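Local coordinates for protein putative cellulase CEL6 (PDB 1UP3) that probably hydrolyses internal beta-1,4-glucosidic bonds of cellulose, as a family 6 endoglucanase, at residues Glu135-Val140 and Ala171-Asp176; Ala154-Ala159 and His213-Thr218. All coordinates share one frame; numbering follows the deposited sequence.

Contact 1 of 2, residues Glu135-Val140 and Ala171-Asp176; sequences ERFDLV and AARLND
F137 of helix 130-147 leans its ring into the gap before helix 167-176, where R173 and D176, three positions apart, meet different parts of it. Its CG stands beside the backbone N, which turns the ring back toward the N-terminal end of its helix, to where R173 lies. The far corner of the ring, F137 CZ, lies 3.9 Å from R173 CD, with R173 CG slightly farther away. This is contact with the aliphatic part of an extended arginine, an apt partner for a hydrocarbon ring: the methylenes CG and CD do the packing while the charge is carried onward. The guanidinium plane is turned 54° from the ring and its polar end is engaged beyond the two helices, NH1 with the carbonyl of L122 and NH2 in a salt bridge with D126.

D176 approaches the root of the same side chain. With its CG anti to the backbone N (chi1 -170°), its carboxylate reaches back across the gap, and D176 OD2 comes to 3.7 Å from F137 CB, a van der Waals touch of oxygen on a methylene. The carboxylate and ring planes stand 70° apart. The backbones come near here, 7.5 Å between F137 CA and D176 CA, and the flat phenylalanine ring fills the gap alongside R173, while arginine and aspartate suit a partly exposed seam. Just beyond, R141 donates from NE to the backbone O of D176 and forms a salt bridge with D138, tying the end of helix 167-176 to its neighbour.

L122, in the short helix that follows the glycan-pocket residue D120, also touches F137. The two helices, successive along the chain about strand 153-158, belong to the outer helical layer of the distorted alpha/beta barrel of family 6 glycoside hydrolases.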
loop_
_atom_site.group_PDB
_atom_site.type_symbol
_atom_site.label_atom_id
_atom_site.label_comp_id
_atom_site.label_asym_id
_atom_site.label_seq_id
_atom_site.Cartn_x
_atom_site.Cartn_y
_atom_site.Cartn_z
ATOM N N GLU A 135 -16.234 -11.849 8.882
ATOM C CA GLU A 135 -15.008 -12.623 8.867
ATOM C C GLU A 135 -13.837 -11.725 8.442
ATOM O O GLU A 135 -12.746 -11.746 9.054
ATOM C CB GLU A 135 -15.120 -13.788 7.912
ATOM C CG GLU A 135 -13.860 -14.617 7.904
ATOM C CD GLU A 135 -13.826 -15.692 6.853
ATOM O OE1 GLU A 135 -14.015 -15.413 5.631
ATOM O OE2 GLU A 135 -13.557 -16.830 7.248
ATOM N N ARG A 136 -14.029 -10.973 7.360
ATOM C CA ARG A 136 -12.941 -10.122 6.841
ATOM C C ARG A 136 -12.534 -9.095 7.901
ATOM O O ARG A 136 -11.342 -8.865 8.113
ATOM C CB ARG A 136 -13.374 -9.419 5.542
ATOM C CG ARG A 136 -12.369 -8.373 5.037
ATOM C CD ARG A 136 -12.603 -7.907 3.668
ATOM N NE ARG A 136 -12.287 -8.878 2.651
ATOM C CZ ARG A 136 -12.284 -8.597 1.361
ATOM N NH1 ARG A 136 -12.561 -7.347 0.962
ATOM N NH2 ARG A 136 -12.046 -9.506 0.465
ATOM N N PHE A 137 -13.516 -8.482 8.552
ATOM C CA PHE A 137 -13.212 -7.486 9.586
ATOM C C PHE A 137 -12.420 -8.159 10.727
ATOM O O PHE A 137 -11.441 -7.594 11.227
ATOM C CB PHE A 137 -14.469 -6.811 10.132
ATOM C CG PHE A 137 -15.232 -5.968 9.121
ATOM C CD1 PHE A 137 -14.641 -5.505 7.976
ATOM C CD2 PHE A 137 -16.560 -5.657 9.338
ATOM C CE1 PHE A 137 -15.358 -4.733 7.062
ATOM C CE2 PHE A 137 -17.263 -4.886 8.421
ATOM C CZ PHE A 137 -16.641 -4.423 7.299
ATOM N N ASP A 138 -12.824 -9.374 11.113
ATOM C CA ASP A 138 -12.078 -10.140 12.115
ATOM C C ASP A 138 -10.638 -10.439 11.724
ATOM O O ASP A 138 -9.749 -10.392 12.586
ATOM C CB ASP A 138 -12.794 -11.430 12.472
ATOM C CG ASP A 138 -14.120 -11.201 13.155
ATOM O OD1 ASP A 138 -14.388 -10.079 13.656
ATOM O OD2 ASP A 138 -14.957 -12.120 13.218
ATOM N N LEU A 139 -10.395 -10.710 10.438
ATOM C CA LEU A 139 -9.050 -10.966 9.941
ATOM C C LEU A 139 -8.183 -9.708 9.944
ATOM O O LEU A 139 -7.012 -9.769 10.307
ATOM C CB LEU A 139 -9.124 -11.574 8.535
ATOM C CG LEU A 139 -9.739 -12.971 8.514
ATOM C CD1 LEU A 139 -9.880 -13.417 7.058
ATOM C CD2 LEU A 139 -9.023 -13.967 9.331
ATOM N N VAL A 140 -8.768 -8.566 9.597
ATOM C CA VAL A 140 -8.028 -7.331 9.642
ATOM C C VAL A 140 -7.718 -6.980 11.096
ATOM O O VAL A 140 -6.625 -6.518 11.399
ATOM C CB VAL A 140 -8.743 -6.200 8.879
ATOM C CG1 VAL A 140 -7.966 -4.886 9.039
ATOM C CG2 VAL A 140 -8.838 -6.588 7.404
ATOM N N ALA A 171 -14.565 5.269 8.949
ATOM C CA ALA A 171 -14.155 5.385 10.345
ATOM C C ALA A 171 -14.818 4.293 11.174
ATOM O O ALA A 171 -14.202 3.766 12.099
ATOM C CB ALA A 171 -14.505 6.756 10.908
ATOM N N ALA A 172 -16.079 3.982 10.898
ATOM C CA ALA A 172 -16.760 2.915 11.623
ATOM C C ALA A 172 -16.037 1.582 11.475
ATOM O O ALA A 172 -15.875 0.828 12.465
ATOM C CB ALA A 172 -18.193 2.775 11.173
ATOM N N ARG A 173 -15.629 1.263 10.259
ATOM C CA ARG A 173 -14.908 0.026 9.997
ATOM C C ARG A 173 -13.544 0.052 10.668
ATOM O O ARG A 173 -13.112 -0.960 11.229
ATOM C CB ARG A 173 -14.806 -0.235 8.506
ATOM C CG ARG A 173 -16.155 -0.430 7.859
ATOM C CD ARG A 173 -16.141 -0.697 6.375
ATOM N NE ARG A 173 -17.509 -0.597 5.883
ATOM C CZ ARG A 173 -17.951 -1.033 4.731
ATOM N NH1 ARG A 173 -17.161 -1.649 3.863
ATOM N NH2 ARG A 173 -19.227 -0.835 4.427
ATOM N N LEU A 174 -12.827 1.167 10.579
ATOM C CA LEU A 174 -11.498 1.255 11.236
ATOM C C LEU A 174 -11.626 1.089 12.746
ATOM O O LEU A 174 -10.800 0.425 13.375
ATOM C CB LEU A 174 -10.862 2.611 10.927
ATOM C CG LEU A 174 -10.358 2.754 9.488
ATOM C CD1 LEU A 174 -10.035 4.217 9.205
ATOM C CD2 LEU A 174 -9.101 1.927 9.252
ATOM N N ASN A 175 -12.674 1.682 13.323
ATOM C CA ASN A 175 -12.872 1.574 14.763
ATOM C C ASN A 175 -13.156 0.129 15.135
ATOM O O ASN A 175 -12.621 -0.347 16.138
ATOM C CB ASN A 175 -13.946 2.559 15.245
ATOM C CG ASN A 175 -13.426 3.985 15.291
ATOM O OD1 ASN A 175 -12.217 4.235 15.551
ATOM N ND2 ASN A 175 -14.319 4.941 15.045
ATOM N N ASP A 176 -13.947 -0.562 14.326
ATOM C CA ASP A 176 -14.238 -1.975 14.545
ATOM C C ASP A 176 -13.023 -2.884 14.491
ATOM O O ASP A 176 -13.019 -3.916 15.158
ATOM C CB ASP A 176 -15.228 -2.498 13.524
ATOM C CG ASP A 176 -15.733 -3.901 13.879
ATOM O OD1 ASP A 176 -16.371 -4.032 14.950
ATOM O OD2 ASP A 176 -15.520 -4.934 13.186
#

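Contact 2 of 2, residues Ala154-Ala159 and His213-Thr218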
loop_
_atom_site.group_PDB
_atom_site.type_symbol
_atom_site.label_atom_id
_atom_site.label_comp_id
_atom_site.label_asym_id
_atom_site.label_seq_id
_atom_site.Cartn_x
_atom_site.Cartn_y
_atom_site.Cartn_z
ATOM N N ALA A 154 5.164 0.372 12.576
ATOM C CA ALA A 154 4.202 1.438 12.381
ATOM C C ALA A 154 3.155 0.893 11.441
ATOM O O ALA A 154 3.429 0.681 10.264
ATOM C CB ALA A 154 4.846 2.651 11.821
ATOM N N VAL A 155 1.969 0.630 11.973
ATOM C CA VAL A 155 0.941 -0.147 11.251
ATOM C C VAL A 155 -0.169 0.785 10.793
ATOM O O VAL A 155 -0.741 1.519 11.615
ATOM C CB VAL A 155 0.384 -1.292 12.121
ATOM C CG1 VAL A 155 -0.712 -2.073 11.350
ATOM C CG2 VAL A 155 1.509 -2.222 12.565
ATOM N N TYR A 156 -0.475 0.720 9.502
ATOM C CA TYR A 156 -1.505 1.564 8.884
ATOM C C TYR A 156 -2.496 0.636 8.196
ATOM O O TYR A 156 -2.140 -0.113 7.285
ATOM C CB TYR A 156 -0.915 2.560 7.868
ATOM C CG TYR A 156 0.054 3.542 8.496
ATOM C CD1 TYR A 156 1.402 3.238 8.589
ATOM C CD2 TYR A 156 -0.370 4.759 9.023
ATOM C CE1 TYR A 156 2.305 4.088 9.176
ATOM C CE2 TYR A 156 0.557 5.619 9.640
ATOM C CZ TYR A 156 1.872 5.274 9.720
ATOM O OH TYR A 156 2.789 6.122 10.305
ATOM N N VAL A 157 -3.741 0.650 8.642
ATOM C CA VAL A 157 -4.795 -0.171 8.041
ATOM C C VAL A 157 -5.348 0.518 6.813
ATOM O O VAL A 157 -5.695 1.699 6.840
ATOM C CB VAL A 157 -5.956 -0.371 9.061
ATOM C CG1 VAL A 157 -7.056 -1.156 8.424
ATOM C CG2 VAL A 157 -5.394 -1.023 10.335
ATOM N N ASP A 158 -5.464 -0.176 5.699
ATOM C CA ASP A 158 -5.896 0.562 4.525
ATOM C C ASP A 158 -7.353 0.997 4.646
ATOM O O ASP A 158 -8.235 0.210 5.055
ATOM C CB ASP A 158 -5.682 -0.236 3.261
ATOM C CG ASP A 158 -5.953 0.600 2.042
ATOM O OD1 ASP A 158 -5.117 1.476 1.748
ATOM O OD2 ASP A 158 -7.052 0.529 1.410
ATOM N N ALA A 159 -7.641 2.215 4.153
ATOM C CA ALA A 159 -8.948 2.834 4.328
ATOM C C ALA A 159 -9.535 3.391 3.002
ATOM O O ALA A 159 -10.397 4.282 3.035
ATOM C CB ALA A 159 -8.839 3.943 5.360
ATOM N N HIS A 213 -3.444 8.698 12.841
ATOM C CA HIS A 213 -2.600 9.286 11.816
ATOM C C HIS A 213 -2.714 8.490 10.515
ATOM O O HIS A 213 -3.250 7.384 10.505
ATOM C CB HIS A 213 -1.153 9.328 12.318
ATOM C CG HIS A 213 -0.935 10.317 13.434
ATOM N ND1 HIS A 213 -1.300 10.064 14.738
ATOM C CD2 HIS A 213 -0.392 11.562 13.421
ATOM C CE1 HIS A 213 -1.011 11.124 15.482
ATOM N NE2 HIS A 213 -0.465 12.051 14.711
ATOM N N TYR A 214 -2.185 9.027 9.415
ATOM C CA TYR A 214 -2.373 8.362 8.131
ATOM C C TYR A 214 -1.216 8.649 7.172
ATOM O O TYR A 214 -0.453 9.621 7.339
ATOM C CB TYR A 214 -3.740 8.728 7.465
ATOM C CG TYR A 214 -3.913 10.199 7.191
ATOM C CD1 TYR A 214 -4.392 11.061 8.186
ATOM C CD2 TYR A 214 -3.498 10.753 6.010
ATOM C CE1 TYR A 214 -4.491 12.416 7.965
ATOM C CE2 TYR A 214 -3.590 12.120 5.782
ATOM C CZ TYR A 214 -4.061 12.944 6.749
ATOM O OH TYR A 214 -4.086 14.309 6.522
ATOM N N VAL A 215 -1.141 7.802 6.166
ATOM C CA VAL A 215 -0.224 8.006 5.063
ATOM C C VAL A 215 -1.028 8.038 3.756
ATOM O O VAL A 215 -2.113 7.457 3.691
ATOM C CB VAL A 215 0.830 6.909 5.018
ATOM C CG1 VAL A 215 1.719 6.967 6.227
ATOM C CG2 VAL A 215 0.196 5.520 4.895
ATOM N N ILE A 216 -0.512 8.756 2.765
ATOM C CA ILE A 216 -1.137 8.895 1.463
ATOM C C ILE A 216 -0.136 8.311 0.418
ATOM O O ILE A 216 1.031 8.723 0.387
ATOM C CB ILE A 216 -1.466 10.354 1.129
ATOM C CG1 ILE A 216 -2.464 10.949 2.138
ATOM C CG2 ILE A 216 -2.052 10.450 -0.268
ATOM C CD1 ILE A 216 -2.566 12.475 2.084
ATOM N N ASP A 217 -0.655 7.473 -0.474
ATOM C CA ASP A 217 0.063 6.934 -1.657
ATOM C C ASP A 217 0.062 8.055 -2.693
ATOM O O ASP A 217 -0.976 8.393 -3.271
ATOM C CB ASP A 217 -0.624 5.701 -2.214
ATOM C CG ASP A 217 0.190 4.958 -3.192
ATOM O OD1 ASP A 217 1.253 5.479 -3.616
ATOM O OD2 ASP A 217 -0.127 3.804 -3.585
ATOM N N THR A 218 1.240 8.623 -2.928
ATOM C CA THR A 218 1.450 9.655 -3.929
ATOM C C THR A 218 2.208 9.162 -5.163
ATOM O O THR A 218 2.718 9.956 -5.984
ATOM C CB THR A 218 2.203 10.850 -3.306
ATOM O OG1 THR A 218 3.453 10.401 -2.751
ATOM C CG2 THR A 218 1.367 11.504 -2.171
#
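V215 sets one methyl group over the face of the Y156 ring, a CH-pi contact in which V215 CG1 lies 3.9 Å from the ring centroid and only 14° off the ring normal. Y156 CG is anti to the carbonyl carbon (chi1 -62°), which stands the ring up where V215 can lie over its face. The methyl is displaced toward the rim, and V215 CG1 is closest to Y156 CE2, at 3.8 Å. The two side chains cross at about a right angle. Valine's branching gives a second touch: V215 CG2 lies 4.1 Å from Y156 CG, so the two methyls spread over the ring from its base to its outer half. At the ring's edge, near its plane, the backbone O of H213 lies 4.2 Å from Y156 CD2.

Strands 153-158 and 213-217 are not neighbours; strand 184-187 runs between them in the parallel sheet. Segments 154-158 and 213-217 run at 69° to each other, as the twist and coiling of the family 6 barrel would give. These side chains help to fill its interior, with I116 touching both Y156 and V215.

A tyrosine suits this buried place because its ring offers a flat hydrocarbon face while its hydroxyl is satisfied by a hydrogen bond to D255. Y214, just before V215, has its CB turned away from strand 153-158, and its hydroxyl is hydrogen-bonded to E203.

The centres of the two contacts lie 15 Å apart, and their segments alternate along the chain: 135-140, 154-159, 171-176, then 213-218. Strand 153-158 follows helix 130-147 and precedes helix 167-176, so contact 1 joins the two helices flanking this strand in sequence, while contact 2 reaches from this strand, on the barrel's inner side, past strand 184-187 to strand 213-217. V157 joins the layers, its CG1 lying 3.8 Å from L174 CD2 and 3.9 Å from V140 CG1. Neighbouring residues of one strand thus serve the helical coat and the core in turn. At the strand's end, D158 bonds to the backbone N of D120, linking this framework to the glycan-binding cleft.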